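Local atomic coordinates of conserved hypothetical protein (Bacteroides thetaiotaomicron, PDB entry 2FB0), a protein that is of unknown function but belongs to the antibiotic biosynthesis monooxygenase family and is possibly an oxidoreductase. Residues E36-Y41 with E57-A62. Numbering follows the deposited sequence.
With ACT (acetate ion), chain B.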
# COMPACT_ATOMS: atom_id res chain seq x y z
N GLU A 36 -4.71 8.63 -18.79
CA GLU A 36 -4.32 10.02 -18.52
C GLU A 36 -4.66 10.42 -17.07
O GLU A 36 -3.84 11.06 -16.39
CB GLU A 36 -4.98 10.94 -19.56
CG GLU A 36 -4.50 12.39 -19.57
CD GLU A 36 -3.02 12.54 -19.89
OE1 GLU A 36 -2.44 11.64 -20.57
OE2 GLU A 36 -2.44 13.58 -19.47
N GLY A 37 -5.85 10.02 -16.60
CA GLY A 37 -6.29 10.35 -15.24
C GLY A 37 -5.71 9.46 -14.14
O GLY A 37 -5.99 9.67 -12.97
N CYS A 38 -4.88 8.49 -14.52
CA CYS A 38 -4.21 7.65 -13.55
C CYS A 38 -2.96 8.38 -13.09
O CYS A 38 -2.01 8.54 -13.85
CB CYS A 38 -3.82 6.29 -14.14
SG CYS A 38 -3.01 5.18 -12.94
N ILE A 39 -2.96 8.80 -11.83
CA ILE A 39 -1.82 9.54 -11.28
C ILE A 39 -0.72 8.58 -10.82
O ILE A 39 0.48 8.81 -11.08
CB ILE A 39 -2.30 10.54 -10.20
CG1 ILE A 39 -3.04 11.68 -10.92
CG2 ILE A 39 -1.12 11.06 -9.35
CD1 ILE A 39 -3.78 12.59 -10.04
N ALA A 40 -1.12 7.47 -10.19
CA ALA A 40 -0.18 6.46 -9.72
C ALA A 40 -0.88 5.10 -9.64
O ALA A 40 -2.09 5.01 -9.44
CB ALA A 40 0.38 6.83 -8.34
N TYR A 41 -0.09 4.03 -9.80
CA TYR A 41 -0.64 2.70 -9.77
C TYR A 41 0.54 1.76 -9.64
O TYR A 41 1.46 1.82 -10.45
CB TYR A 41 -1.42 2.43 -11.07
CG TYR A 41 -2.43 1.30 -11.00
CD1 TYR A 41 -3.79 1.56 -11.16
CD2 TYR A 41 -2.02 -0.02 -10.78
CE1 TYR A 41 -4.74 0.51 -11.13
CE2 TYR A 41 -2.95 -1.07 -10.73
CZ TYR A 41 -4.30 -0.80 -10.91
OH TYR A 41 -5.21 -1.84 -10.84
N GLU A 57 -3.34 2.83 -5.71
CA GLU A 57 -3.69 3.62 -6.89
C GLU A 57 -3.99 5.03 -6.48
O GLU A 57 -4.50 5.27 -5.40
CB GLU A 57 -4.94 3.04 -7.58
CG GLU A 57 -4.90 1.53 -7.70
CD GLU A 57 -6.19 0.93 -8.20
OE1 GLU A 57 -6.96 1.60 -8.91
OE2 GLU A 57 -6.40 -0.26 -7.89
N THR A 58 -3.68 5.98 -7.37
CA THR A 58 -4.16 7.34 -7.22
C THR A 58 -4.81 7.78 -8.52
O THR A 58 -4.22 7.68 -9.59
CB THR A 58 -3.02 8.30 -6.85
OG1 THR A 58 -2.31 7.77 -5.73
CG2 THR A 58 -3.57 9.70 -6.49
N TRP A 59 -6.04 8.28 -8.39
CA TRP A 59 -6.84 8.71 -9.52
C TRP A 59 -7.08 10.20 -9.42
O TRP A 59 -7.27 10.72 -8.32
CB TRP A 59 -8.16 7.92 -9.61
CG TRP A 59 -7.84 6.51 -9.99
CD1 TRP A 59 -7.63 5.45 -9.15
CD2 TRP A 59 -7.58 6.03 -11.31
NE1 TRP A 59 -7.28 4.33 -9.87
CE2 TRP A 59 -7.24 4.66 -11.20
CE3 TRP A 59 -7.61 6.63 -12.58
CZ2 TRP A 59 -6.95 3.88 -12.31
CZ3 TRP A 59 -7.31 5.84 -13.69
CH2 TRP A 59 -6.98 4.49 -13.54
N GLN A 60 -7.04 10.88 -10.56
CA GLN A 60 -7.18 12.33 -10.58
C GLN A 60 -8.49 12.80 -9.97
O GLN A 60 -8.53 13.82 -9.28
CB GLN A 60 -7.06 12.88 -12.01
CG GLN A 60 -6.92 14.41 -12.01
CD GLN A 60 -6.72 14.99 -13.39
OE1 GLN A 60 -6.03 14.41 -14.24
NE2 GLN A 60 -7.34 16.14 -13.64
N ASN A 61 -9.55 12.05 -10.24
CA ASN A 61 -10.88 12.36 -9.73
C ASN A 61 -11.80 11.15 -9.91
O ASN A 61 -11.40 10.12 -10.49
CB ASN A 61 -11.47 13.60 -10.43
CG ASN A 61 -11.45 13.48 -11.94
OD1 ASN A 61 -12.05 12.56 -12.50
ND2 ASN A 61 -10.76 14.40 -12.61
N ALA A 62 -13.03 11.31 -9.43
CA ALA A 62 -14.04 10.25 -9.48
C ALA A 62 -14.42 9.84 -10.90
O ALA A 62 -14.72 8.66 -11.15
CB ALA A 62 -15.30 10.67 -8.69
C ACT B . -8.58 -1.01 -9.86
O ACT B . -7.88 -1.03 -10.90
OXT ACT B . -9.40 -0.06 -9.73
CH3 ACT B . -8.48 -2.07 -8.83
O HOH W 1 -3.53 13.33 -14.46
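Strands 38-41 and 57-59 run antiparallel, with axes 4.4 Å apart, and a classic beta bulge shifts their register at Ile39 and Ala40. Ile39 N and Ala40 N both donate to Thr58 O, the former at 2.8 Å. Thr58 N returns a bond to Ala40 O, and Gln60 N closes the ladder's end on Gly37 O. On the face carrying Cys38, Tyr41, Glu57 and Trp59, Cys38 SG lies over the six-membered ring of Trp59, 4.3 Å from its centroid, while Cys38 CB touches Trp59 CZ3. Strand 38-46 is outermost in this chain's four-stranded antiparallel sheet, paired with strand 52-59, in a ferredoxin-like, dimeric alpha-beta barrel fold whose helices cover the same face: Tyr41 packs on helix 18-32 and Trp59 meets the His68 ring. With CG anti to the backbone N (chi1 -160°), the Tyr41 ring lies alongside Glu57, whose carboxylate stacks at 26° to it and whose CG sits 3.8 Å from its centroid. Trp59 NE1 fixes that carboxylate through a nearly straight 2.9 Å bond to the anti lone pair of Glu57 OE1. Tyr41 OH donates to an acetate, probably from the crystallisation liquor, which His68 also binds. On the opposite face, which Thr58 shares with Ala40, Ile39 CG2 meets Thr58 CG2, while Thr58 OG1 bonds to Arg6.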